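Protein (hdlp (histone deacetylase-like protein)) (Aquifex aeolicus, PDB 1C3P) probably removes acetyl groups from acetylated substrates as a zinc-dependent member of the histone deacetylase family, possibly in acetoin breakdown. Local coordinates at residues A[59-64]-A[131-136]; A[85-90]-A[135-140]; A[98-103]-A[142-147]; A[171-176]-A[197-202]. One frame throughout, in Å; residues are numbered along the deposited sequence.

Contact 1. Residues A[59-64]-A[131-136]; sequences LFHTED and HHAFKS
The entry to helix 63-75 meets the long loop between strand 122-125 and helix 146-156, where Phe-60, His-61 and Thr-62 lie against Lys-135 and Ser-136. The Lys-135 chain bends at its last two torsions (chi3 -78°, chi4 -74°). This curls the ammonium back, and Lys-135 NZ gives Phe-60 O a hydrogen bond of 2.6 Å in the carbonyl plane. The root of the side chain packs against the aromatic ring, with Lys-135 CB 3.9 Å from Phe-60 CZ. Phe-60 CD2 sits over the centre of one face of the His-61 ring, while Phe-134 O lies in plane at the edge of that imidazole. In this alpha/beta fold of the arginase clan, loops after the strands build the active site. This loop also carries His-131, weakly hydrogen-bonded to the zinc ligand Asp-168. Thr-62 holds the N-cap position, but its hydroxyl is used otherwise. Thr-62 OG1 accepts from Ser-136 OG at 2.8 Å and donates to Asp-64 OD2 at 2.6 Å. A valine here would probably leave both the Ser-136 hydroxyl and the Asp-64 carboxylate without this mate. The Thr-62 and Lys-135 side chains cross at about a right angle, with Thr-62 CG2 3.8 Å from Lys-135 CG.

Contact 2. Residues A[85-90]-A[135-140]; sequences KYNIGG and KSRANG
Arg-137 extends from its backbone with CG opposite the N (chi1 165°), then bends at chi3 (-75°). The bend lays one face of its guanidinium over the backbone of Lys-85, Tyr-86 and Asn-87. Arg-137 NH1 comes to 3.2 Å from Asn-87 CB. The aliphatic part follows, with Arg-137 CG 3.6 Å from Asn-87 CB. Arg-137 NH2 is also near Lys-85 O, but the angle is poor. Its hydrogen bond goes to the carbonyl of Glu-84, one residue earlier in helix 82-86.

The two backbones are tied more directly beside this. Ala-138 N donates to Tyr-86 O at 2.8 Å and nearly straight (171°). One water donates to both Lys-85 O and Ser-136 O and bridges the two segments. Ser-136 O also lies in plane at the edge of the Tyr-86 ring, 3.2 Å from Tyr-86 CD1. One face of that ring is covered by Lys-85 CG, and its hydroxyl has a weak hydrogen bond to Asp-64. Farther along, Ile-88 CD1 presses on Ala-138 CB at 3.4 Å, tighter than usual for two carbons.

Asn-87 leaves the helical conformation with a positive phi, so the chain turns away here. Carbonyls left without helical partners gather at such a point, and an arginine, a water and a backbone N-H take them up. The positive guanidinium probably also suits the negative pole of the helix. The loop closes over the end of helix 82-86 and runs on toward the zinc site, as loops after the strands do in this alpha/beta fold.

Contact 3. Residues A[98-103]-A[142-147]; sequences AMFTGS and CYINNP. Unlike the reference sequence in segment 142-147: Asn-146 (reference Asp).
Tyr-143 lies across the first turn of helix 98-118, and its atoms can be followed outward over Met-99. Tyr-143 CB starts beside the helix backbone, 3.4 Å from Met-99 O. Its CG lies anti to the carbonyl carbon (chi1 -51°), which carries the ring under the methionine. Met-99 CA makes a CH-pi contact 3.7 Å from the ring centroid and 13° off the normal. Met-99 CB covers the same ring and reaches Tyr-143 CE2 at 3.6 Å. On the other rim, Tyr-143 CD1 is 3.7 Å from Ser-103 OG. At the tip, the hydroxyl is hydrogen-bonded to the carbonyl of Pro-94. A leucine in its place would probably leave Pro-94 O without this donor and Met-99 without a flat face to rest on.

The helix has a wider pi-type turn here. Ala-98 O accepts two bonds, from Ser-103 N at 3.0 Å and Ser-103 OG at 2.7 Å. The hydroxyl is thus held against its own helix. Ser-103 CB is met by Ile-144 CD1 at 3.6 Å.

Around the contact, Met-99 and Phe-100 pack on helix 63-75, whose Tyr-65 hydroxyl bonds Tyr-143 O. Asn-145 caps helix 146-156 through Ala-148 N and touches Val-175 of helix 173-179.

Contact 4. Residues A[171-176]-A[197-202]; sequences HCDGVQ and AFPFEK
A cis peptide bond before Pro-199 shapes the loop that meets His-171 and Asp-173. This loop, after strand 185-192, covers the start of helix 173-179 in the alpha/beta fold of the deacetylases. The zinc ligands Asp-168 and His-170 come just before that helix in the chain. The Phe-198 ring is close to His-170, consistent with a place in the wall of the pocket leading to the metal. Pro-199 CB lies over the rim of that ring, 3.7 Å above its plane.

No direct hydrogen bond joins the two segments, and they meet by van der Waals packing and one water. Asp-173 slides past Pro-199 in the opposite direction, with Asp-173 OD1 3.3 Å from Pro-199 CB. Asp-173 chi1 is 54°, which places CG beside both the N and the C of its own backbone and turns the carboxylate toward the proline. The polar partner of Asp-173 OD1 is Asn-139 ND2. Lys-202 CD rests 4.0 Å from Asp-173 CB, and the lysine chain crosses His-171 at about a right angle. Lys-202 NZ stays short of the carboxylate, 4.8 Å from Asp-173 OD1. One water accepts from His-171 N at 2.9 Å and donates to Phe-198 O at 2.8 Å.

Contacts 3 and 4 are buried, while contacts 1 and 2 lie nearer the surface. The outer pair rely on direct hydrogen bonds. The inner pair have no direct bond across and meet by van der Waals packing. Waters bridge contacts 2 and 4. Contacts 1, 2 and 3 all use the loop between strand 122-125 and helix 146-156. The first two share Ser-136, which meets Thr-62 at the entry to helix 63-75 and Lys-85 and Tyr-86 at the end of helix 82-86; Lys-135 serves contact 1 alone. Contact 3 joins the loop's end to helix 98-118, and Ile-88 of contact 2 packs on Met-99 and Tyr-143. Asn-139 ND2 leads to contact 4, hydrogen-bonding both His-132 O and Asp-173 OD1.

Contact 1. Residues A[59-64]-A[131-136]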
# COMPACT_ATOMS: atom_id res chain seq x y z
N LEU A 59 -14.93 -13.27 -2.13
CA LEU A 59 -15.26 -12.81 -0.78
C LEU A 59 -15.61 -11.31 -0.91
O LEU A 59 -16.33 -10.76 -0.08
CB LEU A 59 -14.06 -12.96 0.17
CG LEU A 59 -13.63 -14.37 0.59
CD1 LEU A 59 -12.32 -14.32 1.37
CD2 LEU A 59 -14.75 -15.01 1.43
N PHE A 60 -15.07 -10.66 -1.94
CA PHE A 60 -15.35 -9.25 -2.16
C PHE A 60 -15.86 -8.89 -3.56
O PHE A 60 -16.89 -8.24 -3.71
CB PHE A 60 -14.12 -8.37 -1.85
CG PHE A 60 -14.35 -6.90 -2.12
CD1 PHE A 60 -15.33 -6.19 -1.43
CD2 PHE A 60 -13.58 -6.22 -3.07
CE1 PHE A 60 -15.56 -4.84 -1.68
CE2 PHE A 60 -13.80 -4.86 -3.33
CZ PHE A 60 -14.79 -4.17 -2.63
N HIS A 61 -15.13 -9.30 -4.59
CA HIS A 61 -15.52 -8.98 -5.95
C HIS A 61 -16.65 -9.82 -6.51
O HIS A 61 -16.87 -10.94 -6.06
CB HIS A 61 -14.30 -9.06 -6.87
CG HIS A 61 -13.30 -7.98 -6.62
ND1 HIS A 61 -12.14 -8.19 -5.91
CD2 HIS A 61 -13.31 -6.67 -6.95
CE1 HIS A 61 -11.48 -7.05 -5.81
NE2 HIS A 61 -12.17 -6.11 -6.44
N THR A 62 -17.37 -9.25 -7.48
CA THR A 62 -18.48 -9.98 -8.11
C THR A 62 -17.97 -10.87 -9.23
O THR A 62 -16.95 -10.58 -9.86
CB THR A 62 -19.56 -9.03 -8.66
OG1 THR A 62 -18.98 -8.11 -9.59
CG2 THR A 62 -20.20 -8.27 -7.53
N GLU A 63 -18.68 -11.96 -9.47
CA GLU A 63 -18.27 -12.91 -10.50
C GLU A 63 -18.13 -12.37 -11.90
O GLU A 63 -17.18 -12.72 -12.60
CB GLU A 63 -19.21 -14.10 -10.55
CG GLU A 63 -18.89 -15.21 -9.59
CD GLU A 63 -19.54 -16.51 -10.00
OE1 GLU A 63 -19.24 -17.00 -11.11
OE2 GLU A 63 -20.35 -17.05 -9.21
N ASP A 64 -19.08 -11.54 -12.33
CA ASP A 64 -19.04 -10.99 -13.68
C ASP A 64 -17.76 -10.15 -13.89
O ASP A 64 -17.14 -10.20 -14.96
CB ASP A 64 -20.26 -10.12 -13.97
CG ASP A 64 -20.37 -8.92 -13.02
OD1 ASP A 64 -21.07 -7.95 -13.36
OD2 ASP A 64 -19.77 -8.97 -11.93
N HIS A 131 -5.33 -0.80 -2.97
CA HIS A 131 -6.49 -0.18 -2.35
C HIS A 131 -7.48 0.64 -3.15
O HIS A 131 -8.40 1.19 -2.57
CB HIS A 131 -6.01 0.67 -1.16
CG HIS A 131 -5.17 1.85 -1.53
ND1 HIS A 131 -4.87 2.19 -2.84
CD2 HIS A 131 -4.58 2.79 -0.76
CE1 HIS A 131 -4.14 3.29 -2.85
NE2 HIS A 131 -3.94 3.68 -1.60
N HIS A 132 -7.30 0.75 -4.45
CA HIS A 132 -8.22 1.54 -5.26
C HIS A 132 -9.36 0.77 -5.95
O HIS A 132 -10.38 1.37 -6.26
CB HIS A 132 -7.42 2.33 -6.32
CG HIS A 132 -6.67 3.50 -5.76
ND1 HIS A 132 -5.36 3.78 -6.10
CD2 HIS A 132 -7.05 4.48 -4.91
CE1 HIS A 132 -4.97 4.88 -5.49
NE2 HIS A 132 -5.98 5.33 -4.76
N ALA A 133 -9.21 -0.53 -6.18
CA ALA A 133 -10.26 -1.26 -6.90
C ALA A 133 -11.60 -1.35 -6.17
O ALA A 133 -11.62 -1.45 -4.95
CB ALA A 133 -9.78 -2.66 -7.27
N PHE A 134 -12.69 -1.31 -6.93
CA PHE A 134 -14.05 -1.40 -6.39
C PHE A 134 -14.58 -2.81 -6.58
O PHE A 134 -14.01 -3.61 -7.33
CB PHE A 134 -14.97 -0.39 -7.09
CG PHE A 134 -14.56 1.03 -6.88
CD1 PHE A 134 -14.05 1.79 -7.93
CD2 PHE A 134 -14.65 1.60 -5.62
CE1 PHE A 134 -13.63 3.11 -7.72
CE2 PHE A 134 -14.23 2.92 -5.39
CZ PHE A 134 -13.73 3.67 -6.44
N LYS A 135 -15.69 -3.12 -5.90
CA LYS A 135 -16.26 -4.45 -5.97
C LYS A 135 -16.40 -5.00 -7.38
O LYS A 135 -16.09 -6.16 -7.65
CB LYS A 135 -17.62 -4.46 -5.25
CG LYS A 135 -18.39 -5.76 -5.33
CD LYS A 135 -19.67 -5.73 -4.47
CE LYS A 135 -19.42 -5.93 -2.97
NZ LYS A 135 -19.07 -7.34 -2.56
N SER A 136 -16.82 -4.13 -8.30
CA SER A 136 -17.06 -4.55 -9.66
C SER A 136 -16.45 -3.62 -10.69
O SER A 136 -16.98 -3.49 -11.79
CB SER A 136 -18.57 -4.65 -9.90
OG SER A 136 -19.19 -5.43 -8.90

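Contact 2. Residues A[85-90]-A[135-140]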
# COMPACT_ATOMS: atom_id res chain seq x y z
N LYS A 85 -18.28 -0.30 -18.39
CA LYS A 85 -18.77 -1.00 -17.22
C LYS A 85 -17.75 -1.34 -16.12
O LYS A 85 -18.04 -1.18 -14.93
CB LYS A 85 -19.45 -2.30 -17.67
CG LYS A 85 -19.87 -3.21 -16.52
CD LYS A 85 -21.17 -2.78 -15.88
CE LYS A 85 -22.34 -3.15 -16.77
NZ LYS A 85 -22.36 -4.62 -16.99
N TYR A 86 -16.56 -1.78 -16.52
CA TYR A 86 -15.55 -2.21 -15.56
C TYR A 86 -14.31 -1.36 -15.47
O TYR A 86 -13.39 -1.68 -14.70
CB TYR A 86 -15.16 -3.64 -15.89
CG TYR A 86 -16.34 -4.58 -15.85
CD1 TYR A 86 -17.02 -4.83 -14.66
CD2 TYR A 86 -16.76 -5.24 -17.01
CE1 TYR A 86 -18.09 -5.73 -14.61
CE2 TYR A 86 -17.82 -6.13 -16.98
CZ TYR A 86 -18.47 -6.37 -15.77
OH TYR A 86 -19.52 -7.25 -15.74
N ASN A 87 -14.27 -0.29 -16.27
CA ASN A 87 -13.14 0.67 -16.27
C ASN A 87 -11.84 0.00 -16.72
O ASN A 87 -10.75 0.41 -16.31
CB ASN A 87 -12.98 1.27 -14.86
CG ASN A 87 -12.38 2.68 -14.87
OD1 ASN A 87 -11.99 3.22 -13.82
ND2 ASN A 87 -12.32 3.29 -16.05
N ILE A 88 -11.95 -1.01 -17.57
CA ILE A 88 -10.78 -1.73 -18.08
C ILE A 88 -10.41 -1.31 -19.50
O ILE A 88 -11.28 -1.07 -20.31
CB ILE A 88 -11.07 -3.26 -18.13
CG1 ILE A 88 -11.23 -3.78 -16.71
CG2 ILE A 88 -9.93 -4.00 -18.81
CD1 ILE A 88 -10.01 -3.57 -15.90
N GLY A 89 -9.11 -1.24 -19.79
CA GLY A 89 -8.70 -0.91 -21.14
C GLY A 89 -8.06 0.43 -21.39
O GLY A 89 -7.30 0.56 -22.35
N GLY A 90 -8.37 1.43 -20.57
CA GLY A 90 -7.78 2.75 -20.74
C GLY A 90 -6.34 2.82 -20.26
O GLY A 90 -5.80 1.81 -19.82
N LYS A 135 -15.69 -3.12 -5.90
CA LYS A 135 -16.26 -4.45 -5.97
C LYS A 135 -16.40 -5.00 -7.38
O LYS A 135 -16.09 -6.16 -7.65
CB LYS A 135 -17.62 -4.46 -5.25
CG LYS A 135 -18.39 -5.76 -5.33
CD LYS A 135 -19.67 -5.73 -4.47
CE LYS A 135 -19.42 -5.93 -2.97
NZ LYS A 135 -19.07 -7.34 -2.56
N SER A 136 -16.82 -4.13 -8.30
CA SER A 136 -17.06 -4.55 -9.66
C SER A 136 -16.45 -3.62 -10.69
O SER A 136 -16.98 -3.49 -11.79
CB SER A 136 -18.57 -4.65 -9.90
OG SER A 136 -19.19 -5.43 -8.90
N ARG A 137 -15.33 -2.98 -10.36
CA ARG A 137 -14.72 -2.04 -11.30
C ARG A 137 -13.25 -1.72 -11.00
O ARG A 137 -12.89 -1.56 -9.84
CB ARG A 137 -15.53 -0.74 -11.31
CG ARG A 137 -14.85 0.44 -11.95
CD ARG A 137 -15.71 1.69 -11.78
NE ARG A 137 -16.86 1.69 -12.68
CZ ARG A 137 -16.83 2.20 -13.91
NH1 ARG A 137 -15.72 2.76 -14.38
NH2 ARG A 137 -17.92 2.16 -14.67
N ALA A 138 -12.42 -1.59 -12.04
CA ALA A 138 -11.01 -1.26 -11.86
C ALA A 138 -10.86 0.24 -11.55
O ALA A 138 -11.72 1.04 -11.91
CB ALA A 138 -10.20 -1.63 -13.15
N ASN A 139 -9.78 0.62 -10.88
CA ASN A 139 -9.60 2.01 -10.54
C ASN A 139 -8.20 2.27 -9.98
O ASN A 139 -7.68 1.47 -9.20
CB ASN A 139 -10.67 2.40 -9.50
CG ASN A 139 -10.54 3.83 -9.03
OD1 ASN A 139 -10.62 4.77 -9.82
ND2 ASN A 139 -10.35 4.00 -7.72
N GLY A 140 -7.61 3.39 -10.39
CA GLY A 140 -6.29 3.76 -9.89
C GLY A 140 -5.19 2.73 -10.05
O GLY A 140 -4.39 2.53 -9.13
O HOH W 1 -19.26 -2.42 -12.68

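Contact 3. Residues A[98-103]-A[142-147]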
# COMPACT_ATOMS: atom_id res chain seq x y z
N ALA A 98 -0.84 -8.22 -15.70
CA ALA A 98 -0.86 -7.82 -14.31
C ALA A 98 -2.33 -7.73 -13.91
O ALA A 98 -2.67 -7.85 -12.75
CB ALA A 98 -0.21 -6.45 -14.12
N MET A 99 -3.20 -7.56 -14.90
CA MET A 99 -4.62 -7.35 -14.58
C MET A 99 -5.30 -8.48 -13.84
O MET A 99 -6.21 -8.24 -13.04
CB MET A 99 -5.42 -6.99 -15.84
CG MET A 99 -5.88 -8.18 -16.65
SD MET A 99 -6.37 -7.57 -18.30
CE MET A 99 -7.74 -6.45 -17.86
N PHE A 100 -4.90 -9.72 -14.10
CA PHE A 100 -5.51 -10.81 -13.34
C PHE A 100 -4.47 -11.74 -12.71
O PHE A 100 -4.53 -12.02 -11.52
CB PHE A 100 -6.45 -11.66 -14.20
CG PHE A 100 -7.12 -12.74 -13.42
CD1 PHE A 100 -8.17 -12.43 -12.55
CD2 PHE A 100 -6.64 -14.05 -13.46
CE1 PHE A 100 -8.73 -13.42 -11.73
CE2 PHE A 100 -7.19 -15.04 -12.65
CZ PHE A 100 -8.24 -14.73 -11.78
N THR A 101 -3.50 -12.20 -13.50
CA THR A 101 -2.50 -13.11 -12.93
C THR A 101 -1.66 -12.43 -11.86
O THR A 101 -1.57 -12.92 -10.74
CB THR A 101 -1.60 -13.66 -14.04
OG1 THR A 101 -2.42 -14.39 -14.97
CG2 THR A 101 -0.56 -14.60 -13.48
N GLY A 102 -1.06 -11.29 -12.19
CA GLY A 102 -0.26 -10.56 -11.22
C GLY A 102 -1.13 -10.10 -10.06
O GLY A 102 -0.74 -10.21 -8.90
N SER A 103 -2.31 -9.57 -10.36
CA SER A 103 -3.21 -9.12 -9.30
C SER A 103 -3.64 -10.28 -8.41
O SER A 103 -3.68 -10.14 -7.18
CB SER A 103 -4.45 -8.43 -9.89
OG SER A 103 -4.07 -7.21 -10.53
N CYS A 142 -5.52 -0.28 -10.01
CA CYS A 142 -5.87 -1.51 -9.30
C CYS A 142 -7.05 -2.25 -9.92
O CYS A 142 -8.06 -1.63 -10.30
CB CYS A 142 -6.20 -1.18 -7.84
SG CYS A 142 -4.87 -0.36 -6.95
N TYR A 143 -6.92 -3.58 -10.02
CA TYR A 143 -7.97 -4.43 -10.57
C TYR A 143 -8.63 -5.29 -9.49
O TYR A 143 -9.81 -5.60 -9.58
CB TYR A 143 -7.45 -5.36 -11.67
CG TYR A 143 -6.66 -4.66 -12.75
CD1 TYR A 143 -5.30 -4.39 -12.58
CD2 TYR A 143 -7.26 -4.27 -13.94
CE1 TYR A 143 -4.55 -3.75 -13.58
CE2 TYR A 143 -6.53 -3.63 -14.95
CZ TYR A 143 -5.18 -3.37 -14.76
OH TYR A 143 -4.43 -2.79 -15.76
N ILE A 144 -7.85 -5.68 -8.48
CA ILE A 144 -8.38 -6.49 -7.39
C ILE A 144 -8.00 -5.78 -6.09
O ILE A 144 -6.85 -5.39 -5.91
CB ILE A 144 -7.77 -7.89 -7.42
CG1 ILE A 144 -8.09 -8.55 -8.78
CG2 ILE A 144 -8.25 -8.71 -6.23
CD1 ILE A 144 -7.57 -9.98 -8.94
N ASN A 145 -8.97 -5.62 -5.20
CA ASN A 145 -8.71 -4.93 -3.93
C ASN A 145 -8.32 -5.97 -2.86
O ASN A 145 -9.18 -6.52 -2.18
CB ASN A 145 -9.99 -4.18 -3.50
CG ASN A 145 -9.72 -3.16 -2.42
OD1 ASN A 145 -9.14 -3.47 -1.38
ND2 ASN A 145 -10.13 -1.92 -2.66
N ASN A 146 -7.02 -6.26 -2.70
CA ASN A 146 -6.65 -7.30 -1.73
C ASN A 146 -6.97 -6.87 -0.30
O ASN A 146 -7.33 -7.70 0.53
CB ASN A 146 -5.19 -7.73 -1.93
CG ASN A 146 -4.20 -6.63 -1.66
OD1 ASN A 146 -3.61 -6.58 -0.59
ND2 ASN A 146 -4.04 -5.72 -2.63
N PRO A 147 -6.84 -5.57 0.02
CA PRO A 147 -7.22 -5.25 1.41
C PRO A 147 -8.69 -5.66 1.71
O PRO A 147 -9.00 -6.18 2.79
CB PRO A 147 -7.02 -3.74 1.48
CG PRO A 147 -5.81 -3.55 0.54
CD PRO A 147 -6.32 -4.37 -0.66

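Contact 4. Residues A[171-176]-A[197-202]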
# COMPACT_ATOMS: atom_id res chain seq x y z
N HIS A 171 -5.64 8.25 -1.21
CA HIS A 171 -6.78 7.70 -0.49
C HIS A 171 -7.22 6.31 -0.98
O HIS A 171 -7.28 6.05 -2.18
CB HIS A 171 -7.94 8.71 -0.61
CG HIS A 171 -9.27 8.21 -0.14
ND1 HIS A 171 -9.51 7.81 1.16
CD2 HIS A 171 -10.45 8.08 -0.80
CE1 HIS A 171 -10.78 7.45 1.28
NE2 HIS A 171 -11.37 7.60 0.11
N CYS A 172 -7.51 5.42 -0.03
CA CYS A 172 -7.98 4.07 -0.34
C CYS A 172 -9.48 4.14 -0.65
O CYS A 172 -10.31 3.61 0.09
CB CYS A 172 -7.75 3.14 0.87
SG CYS A 172 -8.25 3.84 2.48
N ASP A 173 -9.83 4.79 -1.76
CA ASP A 173 -11.24 4.94 -2.08
C ASP A 173 -11.98 3.62 -2.25
O ASP A 173 -13.15 3.51 -1.87
CB ASP A 173 -11.43 5.85 -3.31
CG ASP A 173 -10.65 5.40 -4.53
OD1 ASP A 173 -10.85 6.01 -5.60
OD2 ASP A 173 -9.82 4.47 -4.43
N GLY A 174 -11.29 2.63 -2.81
CA GLY A 174 -11.88 1.32 -2.98
C GLY A 174 -12.21 0.72 -1.61
O GLY A 174 -13.32 0.23 -1.41
N VAL A 175 -11.27 0.74 -0.68
CA VAL A 175 -11.51 0.20 0.67
C VAL A 175 -12.61 1.02 1.39
O VAL A 175 -13.45 0.46 2.10
CB VAL A 175 -10.20 0.21 1.51
CG1 VAL A 175 -10.43 -0.47 2.89
CG2 VAL A 175 -9.09 -0.51 0.73
N GLN A 176 -12.59 2.33 1.23
CA GLN A 176 -13.61 3.16 1.88
C GLN A 176 -15.02 2.73 1.47
O GLN A 176 -15.89 2.52 2.30
CB GLN A 176 -13.43 4.64 1.53
CG GLN A 176 -14.54 5.52 2.09
CD GLN A 176 -14.29 6.98 1.90
OE1 GLN A 176 -13.28 7.51 2.36
NE2 GLN A 176 -15.23 7.67 1.22
N ALA A 197 -5.12 15.85 -5.53
CA ALA A 197 -4.59 14.56 -5.99
C ALA A 197 -5.63 13.46 -6.17
O ALA A 197 -6.69 13.48 -5.55
CB ALA A 197 -3.50 14.07 -5.02
N PHE A 198 -5.31 12.49 -7.03
CA PHE A 198 -6.17 11.35 -7.28
C PHE A 198 -6.51 10.80 -5.90
O PHE A 198 -5.66 10.76 -5.03
CB PHE A 198 -5.41 10.27 -8.07
CG PHE A 198 -6.24 9.07 -8.42
CD1 PHE A 198 -7.00 9.05 -9.59
CD2 PHE A 198 -6.30 7.96 -7.56
CE1 PHE A 198 -7.81 7.96 -9.91
CE2 PHE A 198 -7.11 6.86 -7.87
CZ PHE A 198 -7.87 6.86 -9.05
N PRO A 199 -7.73 10.28 -5.72
CA PRO A 199 -8.81 10.16 -6.71
C PRO A 199 -9.65 11.40 -7.03
O PRO A 199 -10.58 11.31 -7.84
CB PRO A 199 -9.66 9.03 -6.12
CG PRO A 199 -9.62 9.39 -4.67
CD PRO A 199 -8.13 9.66 -4.44
N PHE A 200 -9.34 12.52 -6.39
CA PHE A 200 -10.06 13.80 -6.60
C PHE A 200 -11.53 13.79 -6.20
O PHE A 200 -12.05 14.79 -5.70
CB PHE A 200 -10.00 14.22 -8.07
CG PHE A 200 -8.62 14.33 -8.64
CD1 PHE A 200 -8.11 13.32 -9.45
CD2 PHE A 200 -7.85 15.46 -8.41
CE1 PHE A 200 -6.85 13.45 -10.03
CE2 PHE A 200 -6.58 15.60 -8.99
CZ PHE A 200 -6.08 14.59 -9.80
N GLU A 201 -12.20 12.67 -6.44
CA GLU A 201 -13.63 12.50 -6.15
C GLU A 201 -13.99 12.06 -4.73
O GLU A 201 -15.13 12.20 -4.30
CB GLU A 201 -14.22 11.46 -7.12
CG GLU A 201 -14.22 11.88 -8.58
CD GLU A 201 -14.58 10.73 -9.50
OE1 GLU A 201 -15.67 10.12 -9.33
OE2 GLU A 201 -13.78 10.44 -10.41
N LYS A 202 -13.02 11.50 -4.01
CA LYS A 202 -13.23 10.99 -2.66
C LYS A 202 -11.98 11.22 -1.84
O LYS A 202 -10.94 11.55 -2.39
CB LYS A 202 -13.53 9.49 -2.72
CG LYS A 202 -14.81 9.18 -3.49
CD LYS A 202 -14.58 8.05 -4.47
CE LYS A 202 -15.76 7.91 -5.43
NZ LYS A 202 -15.50 6.91 -6.50
O HOH W 2 -5.49 10.97 -2.27